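Local coordinates for protein phosphodiesterase (Candida albicans, PDB 6CPU) that is a phosphodiesterase of the HD-type metal-binding family, a largely helical protein that holds a zinc ion and a magnesium ion, at residues F220-L225 with N275-V280; S37-S42 with L225-L230; Q210-V215 with V234-D239; N269-H274 with V351-T356; A477-R482 with D509-E514. All coordinates share one frame; numbering follows the deposited sequence.

Contact 1 (F220-L225 with N275-V280). With ZN (zinc ion), chain B.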
# COMPACT_ATOMS: atom_id res chain seq x y z
N PHE A 220 9.11 -13.37 5.94
CA PHE A 220 9.41 -12.28 5.03
C PHE A 220 9.95 -11.10 5.81
O PHE A 220 9.23 -10.54 6.65
CB PHE A 220 8.12 -11.90 4.29
CG PHE A 220 8.30 -10.84 3.23
CD1 PHE A 220 9.20 -11.01 2.20
CD2 PHE A 220 7.52 -9.68 3.24
CE1 PHE A 220 9.36 -10.04 1.22
CE2 PHE A 220 7.67 -8.71 2.27
CZ PHE A 220 8.58 -8.89 1.24
N PRO A 221 11.23 -10.72 5.57
CA PRO A 221 11.89 -9.75 6.42
C PRO A 221 11.53 -8.31 6.04
O PRO A 221 12.42 -7.49 5.81
CB PRO A 221 13.37 -10.03 6.16
CG PRO A 221 13.40 -10.41 4.72
CD PRO A 221 12.13 -11.19 4.49
N ALA A 222 10.23 -8.02 6.02
CA ALA A 222 9.73 -6.74 5.52
C ALA A 222 10.43 -5.54 6.12
O ALA A 222 10.69 -4.56 5.43
CB ALA A 222 8.23 -6.63 5.76
N HIS A 223 10.76 -5.62 7.42
CA HIS A 223 11.33 -4.46 8.10
C HIS A 223 12.79 -4.18 7.79
O HIS A 223 13.30 -3.12 8.11
CB HIS A 223 11.12 -4.58 9.61
CG HIS A 223 9.69 -4.77 9.97
ND1 HIS A 223 8.78 -3.74 9.96
CD2 HIS A 223 8.99 -5.89 10.27
CE1 HIS A 223 7.58 -4.21 10.27
NE2 HIS A 223 7.69 -5.51 10.46
N ASN A 224 13.45 -5.14 7.16
CA ASN A 224 14.81 -4.95 6.67
C ASN A 224 14.84 -4.57 5.20
O ASN A 224 15.92 -4.47 4.63
CB ASN A 224 15.60 -6.24 6.88
CG ASN A 224 15.56 -6.69 8.31
OD1 ASN A 224 14.87 -7.65 8.67
ND2 ASN A 224 16.25 -5.95 9.17
N LEU A 225 13.68 -4.37 4.59
CA LEU A 225 13.63 -4.01 3.17
C LEU A 225 13.21 -2.56 3.03
O LEU A 225 12.24 -2.12 3.65
CB LEU A 225 12.68 -4.92 2.40
CG LEU A 225 12.93 -6.42 2.51
CD1 LEU A 225 11.81 -7.16 1.81
CD2 LEU A 225 14.28 -6.79 1.93
N ASN A 275 1.33 1.25 5.54
CA ASN A 275 2.16 1.87 4.50
C ASN A 275 2.40 0.86 3.38
O ASN A 275 1.78 -0.20 3.35
CB ASN A 275 3.46 2.37 5.10
CG ASN A 275 4.21 1.27 5.84
OD1 ASN A 275 4.06 0.10 5.56
ND2 ASN A 275 5.01 1.67 6.79
N PHE A 276 3.25 1.22 2.44
CA PHE A 276 3.53 0.35 1.28
C PHE A 276 4.15 -0.98 1.74
O PHE A 276 3.86 -2.03 1.17
CB PHE A 276 4.46 1.08 0.34
CG PHE A 276 4.80 0.31 -0.89
CD1 PHE A 276 3.81 -0.08 -1.77
CD2 PHE A 276 6.13 0.05 -1.20
CE1 PHE A 276 4.14 -0.78 -2.92
CE2 PHE A 276 6.47 -0.63 -2.36
CZ PHE A 276 5.47 -1.04 -3.21
N ARG A 277 4.95 -0.94 2.79
CA ARG A 277 5.56 -2.16 3.35
C ARG A 277 4.49 -3.19 3.78
O ARG A 277 4.64 -4.38 3.50
CB ARG A 277 6.53 -1.84 4.49
CG ARG A 277 7.16 -3.04 5.20
CD ARG A 277 8.22 -2.66 6.22
NE ARG A 277 9.33 -1.97 5.57
CZ ARG A 277 9.52 -0.66 5.52
NH1 ARG A 277 8.72 0.19 6.17
NH2 ARG A 277 10.54 -0.19 4.83
N HIS A 278 3.41 -2.72 4.42
CA HIS A 278 2.27 -3.58 4.80
C HIS A 278 1.60 -4.17 3.58
O HIS A 278 1.28 -5.36 3.55
CB HIS A 278 1.24 -2.82 5.67
CG HIS A 278 -0.06 -3.55 5.87
ND1 HIS A 278 -0.15 -4.76 6.52
CD2 HIS A 278 -1.33 -3.22 5.51
CE1 HIS A 278 -1.41 -5.15 6.55
NE2 HIS A 278 -2.15 -4.24 5.94
N ALA A 279 1.37 -3.35 2.56
CA ALA A 279 0.76 -3.82 1.32
C ALA A 279 1.58 -4.95 0.69
O ALA A 279 1.02 -5.98 0.25
CB ALA A 279 0.60 -2.67 0.33
N VAL A 280 2.89 -4.75 0.64
CA VAL A 280 3.78 -5.72 0.03
C VAL A 280 3.86 -7.00 0.89
O VAL A 280 3.87 -8.09 0.36
CB VAL A 280 5.17 -5.12 -0.24
CG1 VAL A 280 6.10 -6.18 -0.82
CG2 VAL A 280 5.06 -3.93 -1.21
ZN ZN B . -4.29 -4.15 5.51
O HOH W 1 -4.39 -3.62 7.66
O HOH W 2 -6.45 -3.98 5.58

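Contact 2 (S37-S42 with L225-L230)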
# COMPACT_ATOMS: atom_id res chain seq x y z
N SER A 37 10.60 6.91 -1.39
CA SER A 37 11.60 5.90 -1.03
C SER A 37 11.92 5.94 0.46
O SER A 37 12.53 4.99 0.98
CB SER A 37 12.88 6.10 -1.81
OG SER A 37 13.57 7.25 -1.34
N THR A 38 11.51 7.01 1.13
CA THR A 38 11.86 7.25 2.55
C THR A 38 10.83 6.64 3.49
O THR A 38 9.81 6.09 3.05
CB THR A 38 11.97 8.76 2.85
OG1 THR A 38 10.66 9.35 2.85
CG2 THR A 38 12.85 9.48 1.81
N GLU A 39 11.08 6.77 4.80
CA GLU A 39 10.17 6.25 5.81
C GLU A 39 9.33 7.35 6.47
O GLU A 39 8.70 7.11 7.49
CB GLU A 39 10.96 5.49 6.88
CG GLU A 39 11.70 4.28 6.36
CD GLU A 39 10.78 3.17 5.87
OE1 GLU A 39 9.68 2.96 6.44
OE2 GLU A 39 11.15 2.48 4.90
N THR A 40 9.31 8.54 5.88
CA THR A 40 8.64 9.68 6.50
C THR A 40 7.73 10.38 5.48
O THR A 40 8.05 10.40 4.29
CB THR A 40 9.68 10.68 7.05
OG1 THR A 40 10.61 11.03 6.02
CG2 THR A 40 10.45 10.07 8.22
N ASP A 41 6.62 10.94 5.95
CA ASP A 41 5.75 11.77 5.08
C ASP A 41 6.53 13.00 4.60
O ASP A 41 7.29 13.57 5.37
CB ASP A 41 4.52 12.28 5.84
CG ASP A 41 3.62 11.17 6.37
OD1 ASP A 41 3.35 10.21 5.62
OD2 ASP A 41 3.19 11.27 7.56
N SER A 42 6.31 13.43 3.36
CA SER A 42 6.78 14.75 2.93
C SER A 42 6.07 15.76 3.81
O SER A 42 4.85 15.71 3.94
CB SER A 42 6.46 15.01 1.45
OG SER A 42 7.14 16.17 0.98
N LEU A 225 13.68 -4.37 4.59
CA LEU A 225 13.63 -4.01 3.17
C LEU A 225 13.21 -2.56 3.03
O LEU A 225 12.24 -2.12 3.65
CB LEU A 225 12.68 -4.92 2.40
CG LEU A 225 12.93 -6.42 2.51
CD1 LEU A 225 11.81 -7.16 1.81
CD2 LEU A 225 14.28 -6.79 1.93
N SER A 226 13.95 -1.82 2.22
CA SER A 226 13.62 -0.43 1.94
C SER A 226 12.38 -0.35 1.04
O SER A 226 11.99 -1.33 0.40
CB SER A 226 14.80 0.25 1.26
OG SER A 226 14.97 -0.25 -0.06
N ASN A 227 11.78 0.84 0.98
CA ASN A 227 10.70 1.06 0.04
C ASN A 227 11.12 0.85 -1.43
O ASN A 227 10.30 0.46 -2.26
CB ASN A 227 10.07 2.44 0.26
CG ASN A 227 9.19 2.48 1.49
OD1 ASN A 227 8.50 1.51 1.79
ND2 ASN A 227 9.19 3.59 2.19
N ASP A 228 12.40 1.06 -1.74
CA ASP A 228 12.92 0.71 -3.07
C ASP A 228 13.00 -0.80 -3.28
O ASP A 228 12.53 -1.32 -4.30
CB ASP A 228 14.29 1.35 -3.33
CG ASP A 228 14.23 2.85 -3.63
OD1 ASP A 228 13.14 3.43 -3.87
OD2 ASP A 228 15.31 3.48 -3.67
N ASP A 229 13.58 -1.52 -2.32
CA ASP A 229 13.60 -2.99 -2.36
C ASP A 229 12.18 -3.53 -2.54
O ASP A 229 11.95 -4.48 -3.28
CB ASP A 229 14.11 -3.60 -1.05
CG ASP A 229 15.59 -3.36 -0.77
OD1 ASP A 229 16.42 -3.28 -1.70
OD2 ASP A 229 15.91 -3.31 0.45
N LEU A 230 11.24 -2.94 -1.81
CA LEU A 230 9.86 -3.41 -1.81
C LEU A 230 9.20 -3.29 -3.19
O LEU A 230 8.41 -4.15 -3.59
CB LEU A 230 9.05 -2.70 -0.73
CG LEU A 230 9.43 -3.14 0.69
CD1 LEU A 230 9.01 -2.10 1.73
CD2 LEU A 230 8.88 -4.52 1.03
O HOH W 3 12.66 2.93 2.78
O HOH W 4 14.01 3.04 -0.28
O HOH W 5 7.45 3.81 4.80

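Contact 3 (Q210-V215 with V234-D239)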
# COMPACT_ATOMS: atom_id res chain seq x y z
N GLN A 210 19.05 -11.29 -3.79
CA GLN A 210 18.66 -11.37 -2.38
C GLN A 210 17.15 -11.18 -2.22
O GLN A 210 16.52 -11.86 -1.41
CB GLN A 210 19.40 -10.33 -1.54
CG GLN A 210 20.88 -10.64 -1.37
CD GLN A 210 21.64 -9.54 -0.67
OE1 GLN A 210 21.28 -8.36 -0.72
NE2 GLN A 210 22.73 -9.92 -0.01
N LEU A 211 16.58 -10.27 -3.00
CA LEU A 211 15.15 -10.01 -2.92
C LEU A 211 14.32 -11.21 -3.40
O LEU A 211 13.26 -11.48 -2.84
CB LEU A 211 14.78 -8.71 -3.65
CG LEU A 211 15.41 -7.45 -3.04
CD1 LEU A 211 15.04 -6.20 -3.82
CD2 LEU A 211 15.09 -7.27 -1.56
N CYS A 212 14.83 -11.94 -4.39
CA CYS A 212 14.19 -13.18 -4.82
C CYS A 212 14.05 -14.15 -3.65
O CYS A 212 12.95 -14.65 -3.39
CB CYS A 212 14.99 -13.85 -5.94
SG CYS A 212 15.01 -12.99 -7.51
N TYR A 213 15.14 -14.37 -2.93
CA TYR A 213 15.14 -15.27 -1.76
C TYR A 213 14.34 -14.72 -0.58
O TYR A 213 13.71 -15.50 0.13
CB TYR A 213 16.56 -15.63 -1.31
CG TYR A 213 17.20 -16.64 -2.22
CD1 TYR A 213 18.01 -16.23 -3.29
CD2 TYR A 213 16.97 -18.00 -2.05
CE1 TYR A 213 18.57 -17.16 -4.15
CE2 TYR A 213 17.53 -18.93 -2.91
CZ TYR A 213 18.33 -18.51 -3.95
OH TYR A 213 18.88 -19.44 -4.80
N ALA A 214 14.37 -13.41 -0.36
CA ALA A 214 13.47 -12.79 0.64
C ALA A 214 12.00 -13.10 0.32
O ALA A 214 11.25 -13.59 1.17
CB ALA A 214 13.72 -11.28 0.73
N VAL A 215 11.59 -12.85 -0.92
CA VAL A 215 10.24 -13.20 -1.37
C VAL A 215 9.96 -14.70 -1.14
O VAL A 215 8.83 -15.10 -0.85
CB VAL A 215 10.04 -12.81 -2.84
CG1 VAL A 215 8.79 -13.43 -3.42
CG2 VAL A 215 9.96 -11.29 -2.97
N VAL A 234 7.56 -6.47 -5.32
CA VAL A 234 6.27 -6.50 -6.00
C VAL A 234 6.45 -6.93 -7.46
O VAL A 234 5.69 -7.75 -7.96
CB VAL A 234 5.56 -5.13 -5.94
CG1 VAL A 234 4.27 -5.17 -6.74
CG2 VAL A 234 5.25 -4.75 -4.50
N TYR A 235 7.46 -6.39 -8.13
CA TYR A 235 7.73 -6.75 -9.51
C TYR A 235 7.96 -8.27 -9.64
O TYR A 235 7.38 -8.92 -10.50
CB TYR A 235 8.92 -5.96 -10.08
CG TYR A 235 9.57 -6.64 -11.25
CD1 TYR A 235 8.93 -6.71 -12.48
CD2 TYR A 235 10.82 -7.25 -11.12
CE1 TYR A 235 9.53 -7.36 -13.57
CE2 TYR A 235 11.42 -7.90 -12.19
CZ TYR A 235 10.77 -7.95 -13.41
OH TYR A 235 11.39 -8.60 -14.46
N LEU A 236 8.78 -8.83 -8.76
CA LEU A 236 9.06 -10.27 -8.78
C LEU A 236 7.77 -11.10 -8.70
O LEU A 236 7.56 -12.03 -9.48
CB LEU A 236 9.99 -10.66 -7.63
CG LEU A 236 11.43 -10.18 -7.78
CD1 LEU A 236 12.20 -10.42 -6.49
CD2 LEU A 236 12.11 -10.83 -8.97
N MET A 237 6.90 -10.72 -7.77
CA MET A 237 5.67 -11.47 -7.54
C MET A 237 4.62 -11.31 -8.63
O MET A 237 4.02 -12.30 -9.08
CB MET A 237 5.10 -11.12 -6.18
CG MET A 237 5.96 -11.67 -5.08
SD MET A 237 5.33 -11.34 -3.43
CE MET A 237 5.92 -9.68 -3.13
N ILE A 238 4.40 -10.08 -9.08
CA ILE A 238 3.40 -9.84 -10.11
C ILE A 238 3.85 -10.34 -11.49
O ILE A 238 3.06 -10.93 -12.22
CB ILE A 238 2.98 -8.36 -10.18
CG1 ILE A 238 2.40 -7.91 -8.83
CG2 ILE A 238 1.99 -8.12 -11.30
CD1 ILE A 238 1.06 -8.53 -8.46
N ASP A 239 5.11 -10.11 -11.85
CA ASP A 239 5.64 -10.62 -13.12
C ASP A 239 5.47 -12.14 -13.18
O ASP A 239 5.03 -12.68 -14.20
CB ASP A 239 7.10 -10.22 -13.31
CG ASP A 239 7.64 -10.53 -14.71
OD1 ASP A 239 6.87 -10.54 -15.68
OD2 ASP A 239 8.86 -10.75 -14.84

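Contact 4 (N269-H274 with V351-T356)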
# COMPACT_ATOMS: atom_id res chain seq x y z
N ASN A 269 3.88 7.18 3.48
CA ASN A 269 5.14 6.63 3.96
C ASN A 269 5.34 6.79 5.44
O ASN A 269 6.06 6.00 6.05
CB ASN A 269 6.32 7.31 3.30
CG ASN A 269 6.38 7.02 1.84
OD1 ASN A 269 5.51 7.47 1.09
ND2 ASN A 269 7.39 6.27 1.43
N GLY A 270 4.77 7.84 6.00
CA GLY A 270 4.86 8.08 7.45
C GLY A 270 3.90 7.28 8.31
O GLY A 270 3.93 7.42 9.54
N ASN A 271 3.02 6.48 7.71
CA ASN A 271 2.17 5.61 8.50
C ASN A 271 3.08 4.55 9.12
O ASN A 271 3.84 3.91 8.39
CB ASN A 271 1.08 4.92 7.69
CG ASN A 271 -0.05 5.86 7.25
OD1 ASN A 271 -0.08 7.05 7.55
ND2 ASN A 271 -0.99 5.30 6.56
N PRO A 272 3.02 4.36 10.45
CA PRO A 272 3.91 3.31 10.98
C PRO A 272 3.56 1.91 10.50
O PRO A 272 4.46 1.10 10.25
CB PRO A 272 3.75 3.45 12.50
CG PRO A 272 3.34 4.86 12.70
CD PRO A 272 2.43 5.16 11.54
N PHE A 273 2.27 1.61 10.37
CA PHE A 273 1.83 0.29 9.96
C PHE A 273 1.24 0.21 8.55
O PHE A 273 1.72 -0.58 7.74
CB PHE A 273 0.79 -0.26 10.94
CG PHE A 273 0.41 -1.68 10.67
CD1 PHE A 273 1.11 -2.71 11.27
CD2 PHE A 273 -0.64 -2.00 9.82
CE1 PHE A 273 0.77 -4.02 11.04
CE2 PHE A 273 -0.97 -3.31 9.57
CZ PHE A 273 -0.27 -4.34 10.19
N HIS A 274 0.18 0.98 8.29
CA HIS A 274 -0.55 0.93 7.00
C HIS A 274 0.14 1.71 5.88
O HIS A 274 -0.38 2.69 5.37
CB HIS A 274 -2.00 1.40 7.18
CG HIS A 274 -2.82 0.44 7.99
ND1 HIS A 274 -3.07 0.61 9.33
CD2 HIS A 274 -3.40 -0.73 7.65
CE1 HIS A 274 -3.80 -0.40 9.78
NE2 HIS A 274 -4.01 -1.23 8.77
N VAL A 351 -4.75 1.13 -0.20
CA VAL A 351 -4.31 2.37 -0.85
C VAL A 351 -4.91 3.62 -0.19
O VAL A 351 -6.11 3.68 0.08
CB VAL A 351 -4.54 2.43 -2.38
CG1 VAL A 351 -3.63 1.46 -3.12
CG2 VAL A 351 -5.99 2.20 -2.73
N GLY A 352 -4.06 4.59 0.08
CA GLY A 352 -4.51 5.89 0.58
C GLY A 352 -4.82 5.87 2.06
O GLY A 352 -5.37 6.81 2.57
N HIS A 353 -4.47 4.80 2.75
CA HIS A 353 -4.85 4.64 4.16
C HIS A 353 -4.24 5.79 4.95
O HIS A 353 -3.06 6.05 4.80
CB HIS A 353 -4.36 3.28 4.67
CG HIS A 353 -4.97 2.84 5.97
ND1 HIS A 353 -4.76 3.51 7.15
CD2 HIS A 353 -5.71 1.75 6.28
CE1 HIS A 353 -5.38 2.87 8.13
NE2 HIS A 353 -5.97 1.81 7.63
N PRO A 354 -5.04 6.53 5.74
CA PRO A 354 -4.57 7.73 6.42
C PRO A 354 -3.93 7.49 7.80
O PRO A 354 -3.50 8.43 8.46
CB PRO A 354 -5.85 8.54 6.61
CG PRO A 354 -6.87 7.49 6.85
CD PRO A 354 -6.49 6.35 5.95
N GLY A 355 -3.86 6.24 8.22
CA GLY A 355 -3.22 5.86 9.47
C GLY A 355 -4.19 5.84 10.66
O GLY A 355 -3.75 5.89 11.80
N THR A 356 -5.49 5.76 10.38
CA THR A 356 -6.53 5.68 11.43
C THR A 356 -7.24 4.30 11.41
O THR A 356 -6.64 3.31 11.05
CB THR A 356 -7.52 6.87 11.32
OG1 THR A 356 -8.20 6.80 10.07
CG2 THR A 356 -6.81 8.18 11.41
O HOH W 6 -1.21 4.47 3.31

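Contact 5 (A477-R482 with D509-E514)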
# COMPACT_ATOMS: atom_id res chain seq x y z
N ALA A 477 4.13 -6.20 15.50
CA ALA A 477 3.37 -5.79 16.68
C ALA A 477 3.81 -4.43 17.19
O ALA A 477 3.00 -3.62 17.64
CB ALA A 477 3.50 -6.84 17.79
N MET A 478 5.12 -4.19 17.14
CA MET A 478 5.68 -2.92 17.54
C MET A 478 5.22 -1.75 16.66
O MET A 478 4.84 -0.70 17.17
CB MET A 478 7.20 -3.01 17.50
CG MET A 478 7.90 -1.69 17.73
SD MET A 478 9.60 -1.97 18.23
CE MET A 478 10.17 -0.28 18.36
N VAL A 479 5.29 -1.90 15.34
CA VAL A 479 4.89 -0.79 14.47
C VAL A 479 3.37 -0.57 14.51
O VAL A 479 2.91 0.57 14.45
CB VAL A 479 5.46 -0.92 13.03
CG1 VAL A 479 6.99 -1.01 13.10
CG2 VAL A 479 4.87 -2.10 12.28
N LEU A 480 2.60 -1.65 14.66
CA LEU A 480 1.15 -1.55 14.84
C LEU A 480 0.81 -0.75 16.10
O LEU A 480 -0.06 0.12 16.07
CB LEU A 480 0.48 -2.94 14.86
CG LEU A 480 -1.07 -2.98 14.88
CD1 LEU A 480 -1.67 -2.23 13.70
CD2 LEU A 480 -1.59 -4.40 14.91
N SER A 481 1.53 -1.00 17.19
CA SER A 481 1.39 -0.18 18.41
C SER A 481 1.74 1.29 18.22
O SER A 481 1.11 2.15 18.84
CB SER A 481 2.21 -0.77 19.56
OG SER A 481 1.88 -2.13 19.73
N ARG A 482 2.74 1.60 17.39
CA ARG A 482 3.08 3.00 17.15
C ARG A 482 1.90 3.73 16.50
O ARG A 482 1.58 4.86 16.89
CB ARG A 482 4.31 3.15 16.25
CG ARG A 482 5.61 2.69 16.87
CD ARG A 482 6.71 2.69 15.84
NE ARG A 482 8.05 2.55 16.43
CZ ARG A 482 9.18 2.57 15.72
NH1 ARG A 482 9.14 2.73 14.40
NH2 ARG A 482 10.35 2.43 16.35
N ASP A 509 12.86 5.72 16.40
CA ASP A 509 14.07 4.91 16.27
C ASP A 509 13.79 3.70 15.41
O ASP A 509 12.63 3.28 15.25
CB ASP A 509 14.58 4.46 17.65
CG ASP A 509 15.17 5.60 18.45
OD1 ASP A 509 15.47 6.65 17.86
OD2 ASP A 509 15.34 5.44 19.67
N ASP A 510 14.85 3.13 14.85
CA ASP A 510 14.74 1.93 14.04
C ASP A 510 14.06 0.84 14.84
O ASP A 510 14.22 0.77 16.05
CB ASP A 510 16.12 1.45 13.59
CG ASP A 510 16.87 2.51 12.79
OD1 ASP A 510 16.21 3.39 12.21
OD2 ASP A 510 18.12 2.45 12.77
N VAL A 511 13.30 0.00 14.15
CA VAL A 511 12.70 -1.17 14.75
C VAL A 511 13.84 -2.14 15.07
O VAL A 511 14.66 -2.41 14.19
CB VAL A 511 11.69 -1.84 13.80
CG1 VAL A 511 11.23 -3.19 14.35
CG2 VAL A 511 10.49 -0.91 13.57
N PRO A 512 13.90 -2.66 16.31
CA PRO A 512 15.02 -3.57 16.62
C PRO A 512 15.01 -4.87 15.82
O PRO A 512 13.94 -5.37 15.47
CB PRO A 512 14.82 -3.87 18.11
CG PRO A 512 14.01 -2.73 18.63
CD PRO A 512 13.09 -2.37 17.50
N HIS A 513 16.20 -5.40 15.54
CA HIS A 513 16.32 -6.68 14.84
C HIS A 513 15.96 -7.86 15.74
O HIS A 513 15.34 -8.82 15.28
CB HIS A 513 17.74 -6.86 14.30
CG HIS A 513 17.89 -8.04 13.38
ND1 HIS A 513 17.80 -7.93 12.01
CD2 HIS A 513 18.12 -9.34 13.65
CE1 HIS A 513 17.97 -9.13 11.47
NE2 HIS A 513 18.16 -10.00 12.44
N GLU A 514 16.35 -7.80 17.01
CA GLU A 514 16.22 -8.93 17.91
C GLU A 514 14.99 -8.82 18.81
O GLU A 514 14.72 -7.76 19.38
CB GLU A 514 17.47 -9.06 18.79
CG GLU A 514 18.79 -9.15 18.03
CD GLU A 514 18.89 -10.35 17.09
OE1 GLU A 514 18.12 -11.33 17.24
OE2 GLU A 514 19.76 -10.31 16.20
O HOH W 7 11.33 2.98 12.39

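Contact 1 (F220-L225 with N275-V280)
R277 reaches from the first turn of helix 276-292 to carbonyls in and just after the short 3-10 turn A222-N224. The helix belongs to the helical phosphodiesterase domain, whose metal site includes H278. The guanidinium group of R277 makes the polar part of the contact. R277 NE donates to A222 O at 2.9 Å. The donor lies above the carbonyl plane, and the bond is bent to 133° at the hydrogen. A222 O also accepts from L225 N, which comes from the opposite face of that carbonyl, so two donors grip the oxygen. R277 NH2 gives a much straighter bond to L225 O, 2.8 Å long at 173°. Here the donor lies in the carbonyl plane and the acceptor in the guanidinium plane. NH2 also forms a salt bridge with E39. This ion pair and the two carbonyls probably fix how the group is turned.

The chain of R277 leaves with CG anti to the backbone N (chi1 177°). It bends at chi3, which turns the guanidinium toward the turn. Its CG packs on A222 CB at 3.8 Å. Apart from the polar group, F220 CZ meets V280 CG1 at 4.2 Å. N275 caps the helix, its OD1 accepting from H278 N at 3.1 Å. One residue thus serves helix start and metal site: H278 NE2 binds the zinc ion at 2.2 Å.

Contact 2 (S37-S42 with L225-L230)
With CG anti to its carbonyl carbon (chi1 -75°), N227 sends its amide from the helix start toward the loop S37-S42. E39 bends at chi2 and brings its carboxylate back to that amide. The contact joins this loop to the N-terminal turn of helix 227-242, which opens with a capping box. In the box, S226 OG accepts from D229 N at 2.9 Å, and D229 OD2 accepts from S226 N at 3.0 Å.

Direct polar contact is slight. N227 ND2 is 2.7 Å from T38 O, but the bond is bent to 119° and is weak. T38 O has a further donor in N269. The carboxylate of E39 crosses the N227 amide at a slant, the two planes 25° apart, and its OE2 forms a salt bridge with R277.

Water does much of the joining. Water 3 donates to S37 O and E39 OE2 and accepts from N227 N. Water 4 donates to S37 O and accepts from D228 N. Two backbone N-H groups of the first helical turn are thereby linked to one loop carbonyl. Water 5 connects E39 OE1 with N227 ND2.

S37 lies against the helix start, its O 3.6 Å from N227 CB. The carboxylate of D228 is held by R264 and Q201, and its OD1 touches S37 CB at 3.4 Å.

Contact 3 (Q210-V215 with V234-D239)
L236 and V215 bury the most surface here, with M237 next. L236 projects from helix 227-242 onto the backbone of helix 205-216. Its CD1 methyl lies 3.7 Å from C212 N and 3.8 Å from L211 C, so it rests against the main chain itself. The CD2 branch turns to the sulfur, 3.9 Å from C212 SG. CG of L236 sits anti to the carbonyl carbon (chi1 -71°), and the extended chi2 carries the forked end across.

V215 stands one helical turn further on and uses both methyls. CG2 meets L236 CD1 at 4.3 Å. CG1 is directed at M237 and packs on its CG at 3.7 Å. The two side chains cross at a slant. M237 bends at chi3 (-83°), and its sulfur stays near the same methyl.

The contact is apolar helix packing in the protein interior. The short helical segments cross at -65°, with their axes 10.1 Å apart. Helix 276-292 closes one flank, where F287 touches both V215 and M237. Q284 and H288 of that helix bond to V215 O. Helix 253-264 covers the far side of helix 227-242 at V234, Y235 and D239.

Contact 4 (N269-H274 with V351-T356)
The imidazole rings of H274 and H353 lie one on the other in an offset stack. Their planes are 4° apart and their centroids 3.8 Å. H353 NE2 sits over the centre of the H274 ring, and H274 CG over the centre of the H353 ring. H274 CB adds a CH-pi contact, 3.6 Å from the H353 centroid. Beside the stack, N271 ND2 donates to H353 O at 2.8 Å. It also donates to H274 O at 2.9 Å, so this one nitrogen ties both loops. Each acceptor lies in the amide plane, while ND2 stands above both carbonyl planes. Water 6 donates to both oxygens.

The two loops line the metal centre of the phosphodiesterase fold. The H274 side chain is about 4 Å from the zinc ion, and that of H353 about 4 Å from the magnesium ion.

A second layer sets the rings. H353 ND1 accepts in its ring plane from G355 N at 3.1 Å, probably fixing the ring's rotation. F273 covers the other face of H274, and H274 ND1 is hydrogen-bonded to E483. R127 donates to N271 OD1 and probably orients the amide. H382 meets the H353 ring with the planes about 15° apart.

Contact 5 (A477-R482 with D509-E514)
R482, M478 and V479 on one side of helix 470-495 meet the irregular loop D509-E514, which leads into helix 515-521. This is helix-to-loop packing in the helical phosphodiesterase domain, with the V479 side chain about 12 Å from the zinc ion.

The apolar part has two crossings. The M478 chain leaves with CG anti to the backbone N (chi1 173°) and stays extended to its methyl. This carries SD to P512 CD at 3.6 Å and brings CE alongside, at 3.7 Å from the same carbon. Side chain and proline cross at about a right angle. V479 and V511 cross in the same way, methyl to methyl, with V479 CG1 3.5 Å from V511 CG2. The proline is also covered by E517 and I518.

The polar part rests on R482. Its chain is extended from CG to NE, passes V511 at a slant, and ends at the loop backbone. NH1 lies 4.0 Å from V511 CG2. NH2 donates to D509 O at 2.7 Å, with the oxygen near the edge of the guanidinium.

Water 7 completes a small ring, accepting from R482 NH1 at 3.0 Å and donating to D509 O at 3.2 Å.

Overall arrangement
From the N terminus, loop 37-42 is the first segment used, and contact 2 brings it to the start of helix 227-242 across more than 180 residues. Contact 3 closes the short connection between helices 205-216 and 227-242. Contact 1 ties that connection to helix 276-292. Contacts 1, 2 and 3 all cross one another, and contact 1 shares L225 with contact 2. Contact 4 crosses contact 1 and joins the loops before helices 276-292 and 358-363 at the metals. Contact 5 follows in series and closes the loop after helix 470-495. E39 and R277 bridge contacts 2 and 1, while P272 and F273 pack contact 4 onto contact 5. Contact 3 lies remote from contacts 4 and 5.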